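Local coordinates for hyperosmolarity resistance protein Emb (Staphylococcus epidermidis, PDB 6GV5) that probably helps the bacterium adhere to surfaces coated with fibronectin, as part of a giant extracellular matrix binding protein built from repeated helical modules, at residues Asn54-Glu59 with Asp110-Ile115; Glu59-Val64 with Glu96-Glu101; Glu88-Lys93 with Gln116-Ala121. All blocks are in the same frame, centred on the assembly; numbering follows the deposited sequence.

In the fold
The three contacts join helices 40-65, 81-99 and 108-123, which pack as a three-helix bundle. Contact 1 sets helix 40-65 beside helix 108-123, contact 2 sets helix 40-65 against the end of helix 81-99, and contact 3 joins helix 81-99 to helix 108-123. Along the chain contact 2 lies between the segments of contact 1, apart from the shared Glu59, while the segments of contact 3 alternate with those of both. The centres of contacts 1 and 2 lie about 8 Å apart, and the contacts touch where Ile111 and Thr114 meet Ile97 and where Thr114 and Ile115 meet Leu60. Contact 3 lies about 12 and 11 Å from them; Leu60, Ala63 and Val64 also touch Ile118, consistent with a shared apolar core.

Contact 1: residues Asn54-Glu59 with Asp110-Ile115; sequences NGKMEE and DINRTI
Lys56 and Ile111 meet where the helices come close, with Lys56 CB 3.8 Å from Ile111 CG2. From there the lysine bends at chi2 (-66°) and then runs straight, which carries its ammonium out past the apolar seam to Asn112. Lys56 NZ donates a hydrogen bond to Asn112 OD1 at 2.9 Å. The donor stands above the carbonyl plane, 46° out of it, so the bond does not follow a lone pair. A long ion pair with Glu59 OE2 gives the same ammonium a second, weaker partner, consistent with a polar fringe at this edge of the contact.

Further in, Ile115 points its CD1 at the backbone of the facing helix, with Ile115 CD1 3.3 Å from Lys56 O. Ile115 CD1 also meets Glu59 CB at 3.8 Å, and the Glu59 and Ile115 side chains run at about a right angle. Met57 swings its end back toward the partner although its CB points away: bends at chi2 and chi3 bring Met57 SD to 3.7 Å from Ile111 CD1, again with the two chains nearly perpendicular. Ile111 also packs on Leu53 and Ile97. The axes of the two short segments approach to 9.5 Å and lie only 22° from parallel, the arrangement of the first and third helices of an up-down-up three-helix bundle.

Contact 2: residues Glu59-Val64 with Glu96-Glu101; sequences ELKVAV and EIINSE
Ile98 faces Leu60, Lys61 and Val64, three residues of helix 40-65, and accounts for more of the buried surface than any other residue here. The closest CA atoms belong to Lys61 and Ile98, 7.3 Å apart, so side chains rather than backbones fill the interval.

The apolar contacts come first. Ile98 holds CG1 anti to its carbonyl carbon (chi1 -66°), and the extension at chi2 (161°) carries CD1 forward to the facing helix. There Ile98 CD1 meets Val64 CG2 at 3.9 Å, the two side chains reaching toward each other tip to tip. Behind this methyl, Ile98 CG1 lies 4.1 Å from Leu60 CD2. The same leucine methyl also touches the preceding isoleucine, with Leu60 CD2 3.9 Å from Ile97 CG2, and these two chains are turned roughly perpendicular. Leu60 CD2 thus bridges two successive residues of helix 81-99, while Ile97 also reaches Thr114 of helix 108-123.

The second kind of contact uses the aliphatic part of a charged chain. Lys61 lies aslant over Ile98, with Lys61 CG 3.9 Å from Ile98 CD1 and Lys61 CE 4.2 Å from Ile98 CG2. Extended beyond CG, the lysine passes its methylenes across the isoleucine and sends NZ onward to hydrogen bonds with the carbonyl oxygens of Thr20 and Gly21. Its charge is therefore engaged with the loop after helix 2-18, not with residues 96-101.

Aliphatic branches meeting along a partly open seam, flanked by a lysine stem, are characteristic of the interhelical packing of a three-helix bundle; here the seam joins its first and second helices.

Contact 3: residues Glu88-Lys93 with Gln116-Ala121; sequences EQAIAK and QEINDA
Ile118 fits against Ala90 at the point where the two backbones come nearest, their CA atoms 5.0 Å apart. Followed outward, its CB divides into two branches that meet different parts of helix 81-99. Ile118 CG1, set anti to the carbonyl carbon (chi1 -66°), lies 3.7 Å from Ala90 CB. The same Ile118 CG1 comes to 3.4 Å from Ala90 O. At the end of this branch Ile118 CD1 remains close to that carbonyl, 3.7 Å from Ala90 O. On the other branch, Ile118 CG2 meets Ile91 CD1 at 3.8 Å, with the two isoleucine chains crossing at about a right angle.

The alanine is small enough to let the helices close in, and its CB also touches Glu117 O. Outside this core, Glu117 OE1 lies 3.4 Å from Lys93 CD. Lys93 NZ stays 5.0 Å from Glu117 OE1, too far for a salt bridge, though the opposite charges may still attract weakly.

The axes of the two short segments approach to 8.5 Å at 153°, showing nearly antiparallel helices. Ile118 also packs on Leu60, Ala63 and Val64, which places this contact between helix 81-99 and helix 108-123 with helix 40-65 closing the third side of the bundle.

Contact 1: residues Asn54-Glu59 with Asp110-Ile115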
# COMPACT_ATOMS: atom_id res chain seq x y z
N ASN A 54 -4.59 -2.55 2.57
CA ASN A 54 -3.54 -3.50 2.91
C ASN A 54 -3.14 -4.34 1.71
O ASN A 54 -1.95 -4.57 1.47
CB ASN A 54 -3.98 -4.40 4.07
CG ASN A 54 -2.91 -5.38 4.45
OD1 ASN A 54 -1.82 -5.00 4.87
ND2 ASN A 54 -3.21 -6.67 4.30
N GLY A 55 -4.12 -4.81 0.93
CA GLY A 55 -3.79 -5.58 -0.25
C GLY A 55 -3.01 -4.78 -1.28
O GLY A 55 -2.09 -5.29 -1.92
N LYS A 56 -3.37 -3.50 -1.43
CA LYS A 56 -2.67 -2.67 -2.40
C LYS A 56 -1.26 -2.38 -1.93
O LYS A 56 -0.32 -2.34 -2.74
CB LYS A 56 -3.43 -1.36 -2.61
CG LYS A 56 -4.75 -1.55 -3.37
CD LYS A 56 -4.48 -2.01 -4.79
CE LYS A 56 -5.77 -2.21 -5.58
NZ LYS A 56 -5.50 -2.77 -6.93
N MET A 57 -1.08 -2.20 -0.62
CA MET A 57 0.26 -1.97 -0.09
C MET A 57 1.12 -3.22 -0.22
O MET A 57 2.33 -3.13 -0.46
CB MET A 57 0.19 -1.52 1.37
CG MET A 57 -0.24 -0.08 1.52
SD MET A 57 0.86 1.08 0.68
CE MET A 57 2.36 0.79 1.60
N GLU A 58 0.52 -4.41 -0.05
CA GLU A 58 1.24 -5.65 -0.36
C GLU A 58 1.70 -5.65 -1.81
O GLU A 58 2.85 -6.00 -2.10
CB GLU A 58 0.35 -6.86 -0.08
CG GLU A 58 0.12 -7.15 1.39
CD GLU A 58 -0.76 -8.37 1.61
OE1 GLU A 58 -1.44 -8.79 0.66
OE2 GLU A 58 -0.76 -8.90 2.74
N GLU A 59 0.80 -5.29 -2.74
CA GLU A 59 1.17 -5.24 -4.15
C GLU A 59 2.28 -4.23 -4.39
O GLU A 59 3.21 -4.49 -5.17
CB GLU A 59 -0.05 -4.84 -4.99
CG GLU A 59 -1.18 -5.85 -5.05
CD GLU A 59 -2.26 -5.38 -6.00
OE1 GLU A 59 -1.91 -4.82 -7.05
OE2 GLU A 59 -3.46 -5.57 -5.68
N ASP A 110 -4.33 6.44 -4.90
CA ASP A 110 -2.96 6.93 -5.01
C ASP A 110 -1.98 5.76 -5.06
O ASP A 110 -1.02 5.77 -5.85
CB ASP A 110 -2.62 7.85 -3.84
CG ASP A 110 -3.39 9.16 -3.87
OD1 ASP A 110 -3.70 9.65 -4.98
OD2 ASP A 110 -3.67 9.71 -2.78
N ILE A 111 -2.18 4.76 -4.20
CA ILE A 111 -1.33 3.58 -4.21
C ILE A 111 -1.46 2.85 -5.53
O ILE A 111 -0.46 2.45 -6.15
CB ILE A 111 -1.69 2.65 -3.03
CG1 ILE A 111 -1.51 3.39 -1.70
CG2 ILE A 111 -0.85 1.38 -3.08
CD1 ILE A 111 -0.13 3.89 -1.46
N ASN A 112 -2.69 2.66 -6.00
CA ASN A 112 -2.88 1.92 -7.24
C ASN A 112 -2.20 2.63 -8.40
O ASN A 112 -1.60 1.99 -9.27
CB ASN A 112 -4.37 1.72 -7.52
CG ASN A 112 -4.62 0.65 -8.56
OD1 ASN A 112 -4.28 -0.52 -8.36
ND2 ASN A 112 -5.21 1.04 -9.68
N ARG A 113 -2.27 3.97 -8.42
CA ARG A 113 -1.60 4.71 -9.48
C ARG A 113 -0.10 4.46 -9.46
O ARG A 113 0.52 4.24 -10.50
CB ARG A 113 -1.89 6.21 -9.34
CG ARG A 113 -1.32 7.04 -10.47
CD ARG A 113 -1.79 8.48 -10.41
NE ARG A 113 -3.24 8.60 -10.55
CZ ARG A 113 -3.89 8.53 -11.71
NH1 ARG A 113 -3.23 8.34 -12.84
NH2 ARG A 113 -5.21 8.66 -11.74
N THR A 114 0.49 4.48 -8.27
CA THR A 114 1.93 4.23 -8.17
C THR A 114 2.27 2.81 -8.61
O THR A 114 3.27 2.60 -9.32
CB THR A 114 2.41 4.46 -6.74
OG1 THR A 114 2.03 5.78 -6.32
CG2 THR A 114 3.92 4.32 -6.66
N ILE A 115 1.47 1.82 -8.20
CA ILE A 115 1.68 0.45 -8.66
C ILE A 115 1.64 0.39 -10.17
O ILE A 115 2.49 -0.25 -10.82
CB ILE A 115 0.63 -0.49 -8.04
CG1 ILE A 115 0.79 -0.59 -6.52
CG2 ILE A 115 0.75 -1.88 -8.66
CD1 ILE A 115 -0.47 -1.12 -5.83

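Contact 2: residues Glu59-Val64 with Glu96-Glu101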
# COMPACT_ATOMS: atom_id res chain seq x y z
N GLU A 59 0.80 -5.29 -2.74
CA GLU A 59 1.17 -5.24 -4.15
C GLU A 59 2.28 -4.23 -4.39
O GLU A 59 3.21 -4.49 -5.17
CB GLU A 59 -0.05 -4.84 -4.99
CG GLU A 59 -1.18 -5.85 -5.05
CD GLU A 59 -2.26 -5.38 -6.00
OE1 GLU A 59 -1.91 -4.82 -7.05
OE2 GLU A 59 -3.46 -5.57 -5.68
N LEU A 60 2.19 -3.06 -3.76
CA LEU A 60 3.22 -2.05 -3.94
C LEU A 60 4.56 -2.52 -3.38
O LEU A 60 5.60 -2.33 -4.03
CB LEU A 60 2.79 -0.75 -3.27
CG LEU A 60 3.82 0.39 -3.38
CD1 LEU A 60 4.03 0.86 -4.80
CD2 LEU A 60 3.37 1.54 -2.48
N LYS A 61 4.55 -3.14 -2.20
CA LYS A 61 5.80 -3.60 -1.61
C LYS A 61 6.47 -4.66 -2.47
O LYS A 61 7.70 -4.69 -2.57
CB LYS A 61 5.54 -4.15 -0.20
CG LYS A 61 5.38 -3.04 0.84
CD LYS A 61 5.03 -3.59 2.22
CE LYS A 61 5.24 -2.53 3.31
NZ LYS A 61 4.87 -3.07 4.67
N VAL A 62 5.69 -5.53 -3.11
CA VAL A 62 6.27 -6.52 -4.02
C VAL A 62 6.85 -5.82 -5.24
O VAL A 62 7.96 -6.14 -5.67
CB VAL A 62 5.21 -7.56 -4.42
CG1 VAL A 62 5.72 -8.44 -5.57
CG2 VAL A 62 4.84 -8.42 -3.22
N ALA A 63 6.12 -4.85 -5.80
CA ALA A 63 6.59 -4.18 -7.00
C ALA A 63 7.90 -3.46 -6.75
O ALA A 63 8.79 -3.43 -7.61
CB ALA A 63 5.54 -3.19 -7.50
N VAL A 64 8.05 -2.86 -5.56
CA VAL A 64 9.28 -2.16 -5.22
C VAL A 64 10.38 -3.15 -4.87
O VAL A 64 11.52 -3.01 -5.32
CB VAL A 64 9.00 -1.17 -4.06
CG1 VAL A 64 10.30 -0.59 -3.53
CG2 VAL A 64 8.07 -0.08 -4.53
N GLU A 96 9.10 6.10 -1.64
CA GLU A 96 8.66 7.25 -0.86
C GLU A 96 7.42 6.92 -0.05
O GLU A 96 7.31 7.30 1.13
CB GLU A 96 8.38 8.43 -1.79
CG GLU A 96 8.05 9.74 -1.08
CD GLU A 96 9.28 10.41 -0.49
OE1 GLU A 96 10.41 9.98 -0.82
OE2 GLU A 96 9.12 11.35 0.31
N ILE A 97 6.46 6.20 -0.65
CA ILE A 97 5.25 5.83 0.07
C ILE A 97 5.57 4.86 1.20
O ILE A 97 5.15 5.06 2.35
CB ILE A 97 4.22 5.22 -0.91
CG1 ILE A 97 3.75 6.28 -1.90
CG2 ILE A 97 3.05 4.64 -0.13
CD1 ILE A 97 2.92 5.74 -3.04
N ILE A 98 6.32 3.80 0.90
CA ILE A 98 6.59 2.76 1.89
C ILE A 98 7.36 3.33 3.07
O ILE A 98 7.07 3.01 4.23
CB ILE A 98 7.34 1.59 1.24
CG1 ILE A 98 6.45 0.88 0.22
CG2 ILE A 98 7.83 0.62 2.32
CD1 ILE A 98 7.23 0.03 -0.75
N ASN A 99 8.35 4.17 2.80
CA ASN A 99 9.22 4.68 3.85
C ASN A 99 8.70 5.95 4.51
O ASN A 99 9.35 6.46 5.43
CB ASN A 99 10.61 4.95 3.25
CG ASN A 99 11.26 3.69 2.71
OD1 ASN A 99 11.26 2.65 3.36
ND2 ASN A 99 11.81 3.78 1.51
N SER A 100 7.54 6.45 4.09
CA SER A 100 7.01 7.68 4.66
C SER A 100 6.69 7.51 6.13
O SER A 100 6.08 6.52 6.54
CB SER A 100 5.77 8.12 3.89
OG SER A 100 5.16 9.23 4.51
N GLU A 101 7.09 8.50 6.93
CA GLU A 101 6.73 8.58 8.34
C GLU A 101 5.62 9.58 8.61
O GLU A 101 4.81 9.36 9.52
CB GLU A 101 7.95 8.96 9.18
CG GLU A 101 8.71 7.79 9.78
CD GLU A 101 9.82 8.25 10.70
OE1 GLU A 101 10.05 7.61 11.74
OE2 GLU A 101 10.45 9.28 10.37

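Contact 3: residues Glu88-Lys93 with Gln116-Ala121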
# COMPACT_ATOMS: atom_id res chain seq x y z
N GLU A 88 13.22 3.82 -12.74
CA GLU A 88 13.79 4.28 -11.48
C GLU A 88 12.92 5.36 -10.84
O GLU A 88 12.81 5.43 -9.61
CB GLU A 88 15.22 4.79 -11.68
CG GLU A 88 16.17 3.75 -12.20
CD GLU A 88 16.24 2.49 -11.34
OE1 GLU A 88 15.82 2.53 -10.17
OE2 GLU A 88 16.74 1.46 -11.88
N GLN A 89 12.33 6.24 -11.66
CA GLN A 89 11.41 7.25 -11.14
C GLN A 89 10.22 6.59 -10.46
O GLN A 89 9.81 6.99 -9.36
CB GLN A 89 10.92 8.16 -12.27
CG GLN A 89 11.96 9.10 -12.86
CD GLN A 89 11.46 9.80 -14.12
OE1 GLN A 89 10.30 9.66 -14.52
NE2 GLN A 89 12.35 10.55 -14.76
N ALA A 90 9.63 5.58 -11.12
CA ALA A 90 8.45 4.92 -10.55
C ALA A 90 8.81 4.16 -9.27
O ALA A 90 8.06 4.21 -8.29
CB ALA A 90 7.84 3.98 -11.58
N ILE A 91 9.95 3.46 -9.26
CA ILE A 91 10.37 2.75 -8.06
C ILE A 91 10.60 3.72 -6.91
O ILE A 91 10.19 3.47 -5.77
CB ILE A 91 11.63 1.91 -8.35
CG1 ILE A 91 11.30 0.70 -9.22
CG2 ILE A 91 12.33 1.49 -7.05
CD1 ILE A 91 10.38 -0.33 -8.57
N ALA A 92 11.23 4.86 -7.20
CA ALA A 92 11.47 5.86 -6.16
C ALA A 92 10.17 6.38 -5.56
O ALA A 92 10.10 6.61 -4.35
CB ALA A 92 12.31 7.00 -6.74
N LYS A 93 9.15 6.59 -6.39
CA LYS A 93 7.86 7.02 -5.86
C LYS A 93 7.28 5.96 -4.93
O LYS A 93 6.73 6.28 -3.87
CB LYS A 93 6.89 7.32 -7.00
CG LYS A 93 7.22 8.55 -7.83
CD LYS A 93 6.20 8.74 -8.95
CE LYS A 93 6.54 9.93 -9.84
NZ LYS A 93 6.37 11.23 -9.14
N GLN A 116 0.65 1.06 -10.77
CA GLN A 116 0.49 0.99 -12.22
C GLN A 116 1.67 1.65 -12.93
O GLN A 116 2.11 1.16 -13.98
CB GLN A 116 -0.83 1.64 -12.64
CG GLN A 116 -1.24 1.29 -14.06
CD GLN A 116 -1.47 -0.20 -14.27
OE1 GLN A 116 -2.38 -0.79 -13.68
NE2 GLN A 116 -0.62 -0.82 -15.09
N GLU A 117 2.19 2.75 -12.37
CA GLU A 117 3.36 3.39 -12.96
C GLU A 117 4.57 2.47 -12.94
O GLU A 117 5.32 2.38 -13.91
CB GLU A 117 3.69 4.69 -12.22
CG GLU A 117 2.67 5.80 -12.44
CD GLU A 117 3.04 7.11 -11.76
OE1 GLU A 117 4.20 7.24 -11.31
OE2 GLU A 117 2.17 8.01 -11.68
N ILE A 118 4.79 1.77 -11.82
CA ILE A 118 5.88 0.80 -11.75
C ILE A 118 5.66 -0.32 -12.75
O ILE A 118 6.57 -0.71 -13.49
CB ILE A 118 6.03 0.26 -10.32
CG1 ILE A 118 6.47 1.36 -9.36
CG2 ILE A 118 7.00 -0.91 -10.29
CD1 ILE A 118 6.33 0.99 -7.89
N ASN A 119 4.45 -0.89 -12.78
CA ASN A 119 4.17 -2.01 -13.67
C ASN A 119 4.30 -1.61 -15.13
O ASN A 119 4.83 -2.38 -15.94
CB ASN A 119 2.78 -2.56 -13.39
CG ASN A 119 2.69 -3.27 -12.05
OD1 ASN A 119 3.71 -3.62 -11.45
ND2 ASN A 119 1.48 -3.50 -11.57
N ASP A 120 3.83 -0.41 -15.50
CA ASP A 120 3.98 0.05 -16.87
C ASP A 120 5.45 0.18 -17.24
O ASP A 120 5.88 -0.25 -18.31
CB ASP A 120 3.28 1.40 -17.06
CG ASP A 120 1.76 1.28 -17.07
OD1 ASP A 120 1.24 0.14 -17.08
OD2 ASP A 120 1.08 2.33 -17.08
N ALA A 121 6.24 0.78 -16.35
CA ALA A 121 7.66 0.93 -16.63
C ALA A 121 8.37 -0.42 -16.68
O ALA A 121 9.27 -0.63 -17.51
CB ALA A 121 8.32 1.84 -15.59